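Local structure of p800 reaction center core protein (Heliobacterium modesticaldum, 5V8K) at residues V21-I26 with V99-E104; S375-V380 with C462-F467; G139-S144 with H227-F232. The protein forms the core of a homodimeric photosynthetic reaction centre, holding bacteriochlorophylls and a calcium ion and contributing cysteine ligands to a [4Fe-4S] cluster. One frame throughout, in Å; residues are numbered along the deposited sequence.

Contact 1: V21-I26 with V99-E104; sequences VLKAHI and VKSPAE. With GBF (Bacteriochlorophyll g), chain L.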
# COMPACT_ATOMS: atom_id res chain seq x y z
N VAL A 21 28.94 28.74 -5.90
CA VAL A 21 27.84 28.73 -4.95
C VAL A 21 27.00 29.98 -5.12
O VAL A 21 25.76 29.92 -5.21
CB VAL A 21 28.36 28.57 -3.51
CG1 VAL A 21 27.23 28.78 -2.51
CG2 VAL A 21 28.92 27.18 -3.32
N LEU A 22 27.66 31.13 -5.21
CA LEU A 22 26.94 32.38 -5.43
C LEU A 22 26.14 32.32 -6.72
O LEU A 22 24.99 32.77 -6.76
CB LEU A 22 27.91 33.57 -5.47
CG LEU A 22 27.18 34.91 -5.42
CD1 LEU A 22 26.54 35.16 -4.04
CD2 LEU A 22 28.12 36.02 -5.78
N LYS A 23 26.71 31.76 -7.78
CA LYS A 23 25.98 31.65 -9.03
C LYS A 23 24.75 30.76 -8.87
O LYS A 23 23.69 31.04 -9.43
CB LYS A 23 26.88 31.11 -10.13
CG LYS A 23 28.01 32.08 -10.50
CD LYS A 23 27.53 33.28 -11.27
CE LYS A 23 28.67 34.27 -11.39
NZ LYS A 23 28.20 35.53 -11.99
N ALA A 24 24.89 29.68 -8.10
CA ALA A 24 23.73 28.83 -7.85
C ALA A 24 22.65 29.59 -7.10
O ALA A 24 21.47 29.46 -7.42
CB ALA A 24 24.16 27.59 -7.07
N HIS A 25 23.05 30.43 -6.14
CA HIS A 25 22.07 31.24 -5.42
C HIS A 25 21.37 32.22 -6.34
O HIS A 25 20.16 32.40 -6.27
CB HIS A 25 22.75 31.98 -4.28
CG HIS A 25 23.15 31.11 -3.13
ND1 HIS A 25 23.73 31.63 -1.99
CD2 HIS A 25 23.06 29.77 -2.94
CE1 HIS A 25 23.98 30.64 -1.15
NE2 HIS A 25 23.61 29.51 -1.71
N ILE A 26 22.13 32.90 -7.20
CA ILE A 26 21.54 33.79 -8.20
C ILE A 26 20.54 33.03 -9.06
O ILE A 26 19.40 33.47 -9.24
CB ILE A 26 22.65 34.44 -9.06
CG1 ILE A 26 23.59 35.25 -8.16
CG2 ILE A 26 22.05 35.31 -10.20
CD1 ILE A 26 24.70 36.00 -8.91
N VAL A 99 27.15 33.21 -16.35
CA VAL A 99 28.42 33.76 -16.82
C VAL A 99 29.37 33.83 -15.63
O VAL A 99 28.95 34.02 -14.48
CB VAL A 99 28.27 35.16 -17.46
CG1 VAL A 99 27.35 35.11 -18.66
CG2 VAL A 99 27.78 36.15 -16.42
N LYS A 100 30.65 33.70 -15.91
CA LYS A 100 31.66 33.75 -14.87
C LYS A 100 32.02 35.20 -14.60
O LYS A 100 32.08 36.02 -15.52
CB LYS A 100 32.88 32.93 -15.29
CG LYS A 100 33.94 32.79 -14.23
CD LYS A 100 34.90 31.67 -14.56
CE LYS A 100 35.39 31.73 -16.01
NZ LYS A 100 36.00 33.06 -16.35
N SER A 101 32.22 35.53 -13.33
CA SER A 101 32.52 36.90 -12.89
C SER A 101 33.75 36.87 -11.99
O SER A 101 33.65 36.83 -10.76
CB SER A 101 31.30 37.51 -12.19
OG SER A 101 30.13 37.34 -12.98
N PRO A 102 34.95 36.90 -12.59
CA PRO A 102 36.18 36.76 -11.78
C PRO A 102 36.36 37.83 -10.71
O PRO A 102 36.84 37.51 -9.62
CB PRO A 102 37.29 36.84 -12.84
CG PRO A 102 36.64 36.46 -14.11
CD PRO A 102 35.23 36.96 -14.03
N ALA A 103 36.01 39.09 -10.98
CA ALA A 103 36.09 40.10 -9.93
C ALA A 103 35.15 39.78 -8.78
O ALA A 103 35.52 39.87 -7.61
CB ALA A 103 35.78 41.48 -10.51
N GLU A 104 33.92 39.38 -9.10
CA GLU A 104 33.01 38.92 -8.06
C GLU A 104 33.63 37.79 -7.25
O GLU A 104 33.57 37.79 -6.01
CB GLU A 104 31.68 38.52 -8.71
CG GLU A 104 30.64 37.86 -7.84
CD GLU A 104 29.41 37.51 -8.66
OE1 GLU A 104 28.52 38.36 -8.81
OE2 GLU A 104 29.35 36.39 -9.19
MG GBF L . 27.53 40.42 -8.13
CHA GBF L . 29.82 42.14 -10.17
CHB GBF L . 25.33 40.57 -10.60
CHC GBF L . 25.26 39.39 -5.77
CHD GBF L . 30.00 40.75 -5.54
NA GBF L . 27.55 41.15 -9.96
C1A GBF L . 28.48 41.76 -10.71
C2A GBF L . 28.29 41.78 -12.19
C3A GBF L . 26.77 41.71 -12.19
C4A GBF L . 26.54 41.08 -10.83
CMA GBF L . 26.11 43.09 -12.23
CAA GBF L . 28.88 40.66 -13.05
CBA GBF L . 28.86 41.11 -14.51
CGA GBF L . 29.17 39.96 -15.43
O1A GBF L . 28.94 40.12 -16.62
O2A GBF L . 30.23 39.04 -15.08
NB GBF L . 25.57 39.92 -8.22
C1B GBF L . 24.79 40.10 -9.29
C2B GBF L . 23.51 39.70 -8.98
C3B GBF L . 23.50 39.37 -7.62
C4B GBF L . 24.81 39.59 -7.17
CMB GBF L . 22.38 39.64 -9.96
CAB GBF L . 22.35 38.88 -6.81
CBB GBF L . 21.09 38.72 -7.17
NC GBF L . 27.62 40.20 -6.11
C1C GBF L . 26.65 39.70 -5.33
C2C GBF L . 26.81 39.34 -3.90
C3C GBF L . 28.22 39.77 -4.01
C4C GBF L . 28.64 40.25 -5.24
CMC GBF L . 25.93 40.25 -3.04
CAC GBF L . 29.17 39.72 -2.87
CBC GBF L . 28.78 39.18 -1.52
ND GBF L . 29.38 41.20 -7.80
C1D GBF L . 30.32 41.30 -6.88
C2D GBF L . 31.75 42.01 -7.17
C3D GBF L . 31.35 42.26 -8.46
C4D GBF L . 30.05 41.82 -8.84
CMD GBF L . 33.02 42.30 -6.43
CAD GBF L . 32.03 42.72 -9.69
OBD GBF L . 33.06 43.44 -9.92
CBD GBF L . 31.07 42.61 -10.81
CGD GBF L . 30.84 43.95 -11.42
O1D GBF L . 30.31 44.82 -10.74
O2D GBF L . 31.22 44.27 -12.78
CED GBF L . 31.87 43.29 -13.60
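The ammonium group of Lys-23 is gripped by several oxygens at once. Its NZ donates to Ser-101 OG at 2.8 Å and, more weakly, to Val-99 O at 3.0 Å, while Glu-104 OE2 lies 3.1 Å from NZ in a salt bridge whose hydrogen bond is also weak. A further acceptor, Phe-96 O, comes from outside the two segments. Lysine suits the place because a long, flexible chain can carry a charge into a buried cluster of acceptors: a bend at CG (chi2 -72°) is followed by an extended end that reaches across to the loop.

Ser-101 OG bridges lysine and pigment, accepting from Lys-23 NZ and donating to the ester oxygen O2A of the bacteriochlorophyll at 2.7 Å. The carboxylate of Glu-104 divides its duties in a similar way. While OE2 faces the lysine, OE1 binds the magnesium at 2.4 Å, an axial ligand of the kind more often supplied by histidine. The nearby positive charge probably favours an ionised carboxylate and draws some of its electron density away from the metal.

Apolar side chains fill in around these polar groups. Leu-22 CD2 packs 3.5 Å from Glu-104 CD, and Ile-26 CD1 rests 3.8 Å from C3B of the macrocycle, on the face that the glutamate ligates.

Helix 18-39 thus braces the turn that joins helix 77-97 to the short helix 102-108, with Leu-22 also touching Leu-108, while His-25 of the same helix binds the magnesium of a different bacteriochlorophyll.

Contact 2: S375-V380 with C462-F467; sequences SISEFV and CWMGSF. With GB0 (Bacteriochlorophyll g'), chain C.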
# COMPACT_ATOMS: atom_id res chain seq x y z
N SER A 375 -12.87 18.81 22.25
CA SER A 375 -13.63 17.59 22.47
C SER A 375 -12.69 16.39 22.34
O SER A 375 -11.47 16.54 22.17
CB SER A 375 -14.77 17.51 21.47
OG SER A 375 -14.21 17.20 20.19
N ILE A 376 -13.27 15.19 22.33
CA ILE A 376 -12.49 13.98 22.11
C ILE A 376 -11.77 14.05 20.78
O ILE A 376 -10.70 13.45 20.61
CB ILE A 376 -13.39 12.72 22.22
CG1 ILE A 376 -12.60 11.43 22.03
CG2 ILE A 376 -14.52 12.74 21.24
CD1 ILE A 376 -11.66 11.15 23.20
N SER A 377 -12.32 14.81 19.81
CA SER A 377 -11.68 14.95 18.50
C SER A 377 -10.32 15.62 18.62
O SER A 377 -9.33 15.12 18.09
CB SER A 377 -12.57 15.74 17.52
OG SER A 377 -11.98 15.81 16.21
N GLU A 378 -10.26 16.76 19.31
CA GLU A 378 -8.97 17.40 19.60
C GLU A 378 -8.07 16.54 20.50
O GLU A 378 -6.86 16.46 20.26
CB GLU A 378 -9.20 18.76 20.27
CG GLU A 378 -9.53 19.86 19.34
CD GLU A 378 -10.99 19.87 18.87
OE1 GLU A 378 -11.88 19.30 19.58
OE2 GLU A 378 -11.23 20.47 17.78
N PHE A 379 -8.61 15.93 21.56
CA PHE A 379 -7.76 15.11 22.43
C PHE A 379 -7.05 14.01 21.63
O PHE A 379 -5.82 13.89 21.68
CB PHE A 379 -8.57 14.52 23.59
CG PHE A 379 -7.73 13.65 24.54
CD1 PHE A 379 -7.09 14.22 25.63
CD2 PHE A 379 -7.58 12.29 24.32
CE1 PHE A 379 -6.32 13.45 26.51
CE2 PHE A 379 -6.82 11.50 25.20
CZ PHE A 379 -6.18 12.09 26.28
N VAL A 380 -7.82 13.23 20.85
CA VAL A 380 -7.21 12.15 20.07
C VAL A 380 -6.27 12.72 19.00
O VAL A 380 -5.14 12.24 18.82
CB VAL A 380 -8.30 11.27 19.44
CG1 VAL A 380 -7.72 10.25 18.41
CG2 VAL A 380 -9.07 10.57 20.51
N CYS A 462 -12.37 16.53 9.70
CA CYS A 462 -12.70 15.17 10.14
C CYS A 462 -13.02 15.11 11.63
O CYS A 462 -12.41 15.80 12.45
CB CYS A 462 -11.57 14.19 9.87
SG CYS A 462 -11.36 13.79 8.20
N TRP A 463 -13.97 14.24 11.97
CA TRP A 463 -14.14 13.81 13.35
C TRP A 463 -12.96 12.91 13.73
O TRP A 463 -12.73 11.87 13.10
CB TRP A 463 -15.47 13.07 13.51
CG TRP A 463 -15.75 12.56 14.90
CD1 TRP A 463 -15.75 11.25 15.32
CD2 TRP A 463 -16.06 13.34 16.05
NE1 TRP A 463 -16.08 11.18 16.64
CE2 TRP A 463 -16.27 12.45 17.12
CE3 TRP A 463 -16.20 14.71 16.27
CZ2 TRP A 463 -16.60 12.88 18.38
CZ3 TRP A 463 -16.53 15.13 17.51
CH2 TRP A 463 -16.73 14.22 18.56
N MET A 464 -12.17 13.32 14.71
CA MET A 464 -10.98 12.57 15.05
C MET A 464 -11.18 11.73 16.32
O MET A 464 -10.22 11.16 16.84
CB MET A 464 -9.80 13.54 15.15
CG MET A 464 -9.48 14.27 13.80
SD MET A 464 -9.02 13.15 12.44
CE MET A 464 -7.35 12.75 12.92
N GLY A 465 -12.41 11.62 16.80
CA GLY A 465 -12.71 10.69 17.87
C GLY A 465 -12.83 9.24 17.45
O GLY A 465 -12.84 8.36 18.31
N SER A 466 -12.82 8.99 16.14
CA SER A 466 -13.19 7.71 15.57
C SER A 466 -12.64 7.68 14.15
O SER A 466 -12.43 8.74 13.55
CB SER A 466 -14.72 7.52 15.59
OG SER A 466 -15.12 6.33 14.94
N PHE A 467 -12.40 6.48 13.61
CA PHE A 467 -11.96 6.38 12.23
C PHE A 467 -13.14 6.41 11.25
O PHE A 467 -12.94 6.64 10.05
CB PHE A 467 -11.12 5.09 11.98
CG PHE A 467 -9.90 4.96 12.85
CD1 PHE A 467 -9.12 6.06 13.15
CD2 PHE A 467 -9.55 3.72 13.38
CE1 PHE A 467 -8.01 5.93 13.94
CE2 PHE A 467 -8.44 3.58 14.17
CZ PHE A 467 -7.66 4.70 14.46
C1 GB0 C . -0.05 6.38 5.30
C2 GB0 C . -1.03 7.14 6.14
C3 GB0 C . -2.28 6.75 6.14
C4 GB0 C . -2.75 5.59 5.35
C5 GB0 C . -3.23 7.53 6.96
C6 GB0 C . -3.95 6.61 7.92
NB GB0 C . -5.89 2.95 -1.66
ND GB0 C . -6.72 6.76 -0.95
C10 GB0 C . -5.58 8.87 10.59
C11 GB0 C . -5.57 8.53 12.06
C12 GB0 C . -6.83 9.06 12.71
C13 GB0 C . -6.86 9.27 14.03
C14 GB0 C . -5.66 9.02 14.88
C15 GB0 C . -8.10 9.73 14.74
C1A GB0 C . -3.80 6.24 -0.06
C1B GB0 C . -4.68 2.40 -1.75
C1C GB0 C . -8.83 3.71 -2.22
C1D GB0 C . -7.70 7.60 -1.13
C2A GB0 C . -2.29 6.21 -0.00
C2B GB0 C . -4.84 1.13 -2.27
C2C GB0 C . -10.29 3.64 -2.47
C2D GB0 C . -7.63 9.13 -0.71
C3A GB0 C . -1.98 5.05 -0.92
C3B GB0 C . -6.17 0.90 -2.51
C3C GB0 C . -10.35 5.10 -2.24
C3D GB0 C . -6.34 8.90 -0.24
C4A GB0 C . -3.36 4.46 -0.99
C4B GB0 C . -6.82 2.09 -2.17
C4C GB0 C . -9.15 5.73 -1.97
C4D GB0 C . -5.79 7.59 -0.38
C7 GB0 C . -4.92 7.45 8.70
C8 GB0 C . -4.56 8.04 9.85
C9 GB0 C . -3.16 7.92 10.35
CAA GB0 C . -1.74 5.98 1.40
CAB GB0 C . -6.63 -0.41 -3.04
CAC GB0 C . -11.57 5.93 -2.29
CAD GB0 C . -5.32 9.74 0.40
CBA GB0 C . -0.22 6.13 1.43
CBB GB0 C . -7.77 -0.68 -3.60
CBC GB0 C . -12.94 5.36 -2.59
CBD GB0 C . -4.12 8.88 0.65
CED GB0 C . -2.66 10.02 3.91
CGA GB0 C . 0.30 5.98 2.84
CGD GB0 C . -3.89 8.89 2.11
CHA GB0 C . -4.46 7.56 0.07
CHB GB0 C . -3.48 3.14 -1.35
CHC GB0 C . -8.26 2.35 -2.33
CHD GB0 C . -8.98 7.16 -1.70
CMA GB0 C . -1.52 5.43 -2.35
CMB GB0 C . -3.79 0.09 -2.46
CMC GB0 C . -10.55 3.21 -3.92
CMD GB0 C . -8.55 10.27 -0.78
NA GB0 C . -4.37 5.31 -0.83
NC GB0 C . -8.17 4.82 -1.94
O1A GB0 C . 1.11 5.11 3.15
O1D GB0 C . -4.53 8.25 2.93
O2A GB0 C . -0.37 6.67 3.93
O2D GB0 C . -2.85 9.76 2.55
OBD GB0 C . -5.23 10.98 0.70
MG GB0 C . -6.18 4.96 -1.56
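Met-464 N donates to Ser-377 OG at 2.9 Å with an N-H...O angle of 155°, the one hydrogen bond between segments 375-380 and 462-467. The hydroxyl can meet this amide because chi1 of -176° places OG opposite the serine's own nitrogen, where it faces the N-H of Met-464. Were an alanine to stand at Ser-377, the buried amide of Met-464 would probably be left without its acceptor and the loop less firmly fixed to the helix. Within the helix's first turn, Ser-375 OG accepts from Ser-377 N, and Ser-375 N donates to Glu-378 OE1 at 2.9 Å.

Packing round the Trp-463 indole comes next. Ser-377 CB and the backbone N of Gly-465 lie over one face, both toward the rim, and Ile-376 CG2 approaches CZ2 obliquely at 3.5 Å. The indole NE1 is hydrogen-bonded to Tyr-358 OH, outside the two segments. Glycine suits position 465 because a beta carbon there would press on Ile-376 CG2 and clash with Trp-463 NE1.

Close packing against a carbonyl and a pigment tail completes the contact. Val-380 CG1 sits 3.1 Å from Met-464 O. The tail of bacteriochlorophyll g' ends here, its C15 lying 3.6 Å from Met-464 CE and its C13 meeting the edge of the Phe-467 ring, 3.5 Å from CE1.

Ser-375 and Glu-378 make a capping box at the start of a helix that continues into a predicted transmembrane span, and its first turns, with the loop, line the end of a bacteriochlorophyll g' pocket.

Contact 3: G139-S144 with H227-F232; sequences GILGPS and HPQLGF. With GBF (Bacteriochlorophyll g), chain Q.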
# COMPACT_ATOMS: atom_id res chain seq x y z
N GLY A 139 -0.77 51.43 -0.45
CA GLY A 139 -1.88 50.69 0.11
C GLY A 139 -1.92 49.25 -0.34
O GLY A 139 -1.11 48.78 -1.14
N ILE A 140 -2.88 48.54 0.24
CA ILE A 140 -3.27 47.21 -0.15
C ILE A 140 -4.79 47.21 -0.24
O ILE A 140 -5.44 48.21 0.02
CB ILE A 140 -2.77 46.13 0.83
CG1 ILE A 140 -3.35 46.35 2.24
CG2 ILE A 140 -1.24 46.12 0.92
CD1 ILE A 140 -3.13 45.15 3.15
N LEU A 141 -5.35 46.05 -0.55
CA LEU A 141 -6.80 45.95 -0.53
C LEU A 141 -7.32 46.37 0.85
O LEU A 141 -6.79 45.95 1.88
CB LEU A 141 -7.24 44.53 -0.87
CG LEU A 141 -8.75 44.31 -0.96
CD1 LEU A 141 -9.29 45.00 -2.17
CD2 LEU A 141 -9.07 42.80 -0.99
N GLY A 142 -8.31 47.25 0.85
CA GLY A 142 -8.92 47.73 2.07
C GLY A 142 -10.29 47.12 2.31
O GLY A 142 -10.81 46.34 1.50
N PRO A 143 -10.91 47.47 3.44
CA PRO A 143 -12.18 46.82 3.80
C PRO A 143 -13.29 47.13 2.84
O PRO A 143 -14.30 46.42 2.83
CB PRO A 143 -12.50 47.39 5.19
CG PRO A 143 -11.26 48.06 5.64
CD PRO A 143 -10.49 48.47 4.43
N SER A 144 -13.15 48.17 2.04
CA SER A 144 -14.16 48.60 1.09
C SER A 144 -14.01 47.96 -0.27
O SER A 144 -14.69 48.37 -1.21
CB SER A 144 -14.09 50.11 0.94
OG SER A 144 -12.82 50.47 0.42
N HIS A 227 -7.78 37.41 9.49
CA HIS A 227 -8.24 38.73 9.09
C HIS A 227 -8.29 38.84 7.55
O HIS A 227 -7.38 38.37 6.86
CB HIS A 227 -7.31 39.78 9.68
CG HIS A 227 -7.78 41.18 9.47
ND1 HIS A 227 -7.78 41.78 8.24
CD2 HIS A 227 -8.23 42.12 10.35
CE1 HIS A 227 -8.23 43.01 8.35
NE2 HIS A 227 -8.51 43.24 9.62
N PRO A 228 -9.36 39.43 6.99
CA PRO A 228 -9.58 39.32 5.54
C PRO A 228 -8.61 40.13 4.67
O PRO A 228 -8.47 39.80 3.49
CB PRO A 228 -11.02 39.82 5.35
CG PRO A 228 -11.39 40.54 6.60
CD PRO A 228 -10.55 39.90 7.71
N GLN A 229 -7.92 41.14 5.21
CA GLN A 229 -6.93 41.87 4.43
C GLN A 229 -5.55 41.86 5.03
O GLN A 229 -4.57 41.83 4.28
CB GLN A 229 -7.36 43.34 4.26
CG GLN A 229 -8.64 43.53 3.47
CD GLN A 229 -9.88 43.65 4.34
OE1 GLN A 229 -9.84 44.16 5.47
NE2 GLN A 229 -11.01 43.19 3.81
N LEU A 230 -5.44 41.86 6.36
CA LEU A 230 -4.17 41.92 7.08
C LEU A 230 -3.71 40.55 7.54
O LEU A 230 -2.67 40.45 8.21
CB LEU A 230 -4.30 42.87 8.28
CG LEU A 230 -4.82 44.29 7.98
CD1 LEU A 230 -4.93 45.10 9.25
CD2 LEU A 230 -3.89 44.99 6.99
N GLY A 231 -4.45 39.50 7.21
CA GLY A 231 -4.10 38.13 7.58
C GLY A 231 -4.38 37.19 6.43
O GLY A 231 -4.53 37.64 5.30
N PHE A 232 -4.50 35.90 6.68
CA PHE A 232 -4.68 34.93 5.61
C PHE A 232 -6.13 34.76 5.21
O PHE A 232 -6.43 33.89 4.38
CB PHE A 232 -4.07 33.59 6.02
CG PHE A 232 -2.63 33.69 6.33
CD1 PHE A 232 -1.71 33.66 5.30
CD2 PHE A 232 -2.20 33.82 7.63
CE1 PHE A 232 -0.36 33.76 5.56
CE2 PHE A 232 -0.87 33.92 7.91
CZ PHE A 232 0.06 33.90 6.87
MG GBF Q . 4.73 40.91 6.32
CHA GBF Q . 2.88 40.83 3.37
CHB GBF Q . 1.98 40.37 8.03
CHC GBF Q . 6.86 40.31 8.97
CHD GBF Q . 7.60 41.52 4.26
NA GBF Q . 2.85 40.61 5.80
C1A GBF Q . 2.18 40.60 4.66
C2A GBF Q . 0.82 39.97 4.71
C3A GBF Q . 0.48 40.48 6.11
C4A GBF Q . 1.85 40.49 6.69
CMA GBF Q . -0.14 41.87 6.18
CAA GBF Q . 0.98 38.46 4.58
CBA GBF Q . -0.16 37.65 5.16
CGA GBF Q . 0.07 37.33 6.61
O1A GBF Q . -0.86 37.40 7.40
O2A GBF Q . 1.43 37.26 7.15
NB GBF Q . 4.43 40.31 8.24
C1B GBF Q . 3.23 40.28 8.83
C2B GBF Q . 3.42 40.13 10.21
C3B GBF Q . 4.80 40.11 10.43
C4B GBF Q . 5.39 40.25 9.17
CMB GBF Q . 2.31 40.02 11.22
CAB GBF Q . 5.54 39.96 11.70
CBB GBF Q . 5.08 39.92 12.93
NC GBF Q . 6.77 40.95 6.54
C1C GBF Q . 7.46 40.66 7.65
C2C GBF Q . 8.95 40.70 7.76
C3C GBF Q . 8.99 41.03 6.34
C4C GBF Q . 7.78 41.18 5.68
CMC GBF Q . 9.37 41.86 8.67
CAC GBF Q . 10.26 41.24 5.61
CBC GBF Q . 11.60 41.07 6.26
ND GBF Q . 5.25 41.15 4.39
C1D GBF Q . 6.30 41.42 3.63
C2D GBF Q . 6.18 41.56 2.03
C3D GBF Q . 4.80 41.30 2.14
C4D GBF Q . 4.26 41.07 3.42
CMD GBF Q . 7.14 41.85 0.91
CAD GBF Q . 3.64 41.23 1.21
OBD GBF Q . 3.47 41.31 -0.06
CBD GBF Q . 2.43 40.82 1.96
CGD GBF Q . 1.26 41.74 1.72
O1D GBF Q . 0.98 42.71 2.40
O2D GBF Q . 0.38 41.45 0.64
CED GBF Q . -0.70 42.37 0.44
C1 GBF Q . 1.62 36.76 8.49
C2 GBF Q . 3.08 36.84 8.84
C3 GBF Q . 3.76 35.84 9.40
C4 GBF Q . 3.07 34.56 9.76
C5 GBF Q . 5.24 36.00 9.67
C6 GBF Q . 6.00 35.09 8.71
C7 GBF Q . 7.49 35.23 8.92
C8 GBF Q . 8.18 34.50 9.82
C9 GBF Q . 7.49 33.49 10.69
C10 GBF Q . 9.68 34.65 10.02
C11 GBF Q . 10.36 35.59 9.01
C12 GBF Q . 11.86 35.53 9.22
C13 GBF Q . 12.66 36.58 9.05
C14 GBF Q . 12.13 37.92 8.64
C15 GBF Q . 14.13 36.43 9.27
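Gln-229 turns its side chain toward the segment 139-144 through chi1 of -64°, and an unusual chi2 of 95° then bends the amide across Pro-143, the two side chains crossing at about a right angle. On the other segment Ile-140 has chi1 of 61°, which sets CG1 between its backbone N and carbonyl carbon, and an extended chi2 carries CD1 on to Leu-230.

The methylene CG of Gln-229 lies 3.4 Å from Leu-141 O, and its amide nitrogen NE2 comes to 3.8 Å from Pro-143 CA. A glutamine fits here since its aliphatic part can lie along the neighbouring backbone while its polar end stays beside exposed Pro-143. Deeper in, Ile-140 CD1 meets Leu-230 CD2 at 3.9 Å, these two branched chains also crossing at about a right angle.

The loop 227-232 is shaped from within. His-227 ND1 accepts from Gln-229 N at 3.1 Å, close to the ring plane, and the imidazole lies between Pro-228 CD over one face and Leu-230 CB over the opposite one. Proline limits the backbone freedom of this turn. Beyond it the bacteriochlorophyll begins: Gly-231 CA is 3.3 Å from the ester carbonyl oxygen O1A, and the face of Phe-232 takes the ester carbon CGA, 3.4 Å from CZ. Ile-140 CG2 reaches the same pigment, 3.8 Å from its methyl CED.

Outside the segments, Gln-67 bonds to both sides, through Gln-229 O and the backbone of Leu-141, and Trp-225 NE1 donates to Leu-230 O.

No hydrogen bond passes directly between the segments, which meet by van der Waals contact and are linked through polar groups only indirectly, by way of Gln-67; precise fit rather than directional bonding therefore probably holds the join.

Overall arrangement
The three contacts lie far apart, none touching another, and they follow one another along the chain in the order 1, 3, 2. Contacts 1 and 2 are on opposite sides of the chain's centre, with centres 53 Å apart; contact 3 is 40 Å from contact 1 and 34 Å from contact 2, again between centres. What they share is pigment, met differently each time: through the magnesium and an ester oxygen in contact 1, the end of a hydrocarbon tail in contact 2, and ester groups without metal ligation in contact 3. Contact 2 also neighbours the calcium site, the Cys-462 side chain being about 8 Å from the ion.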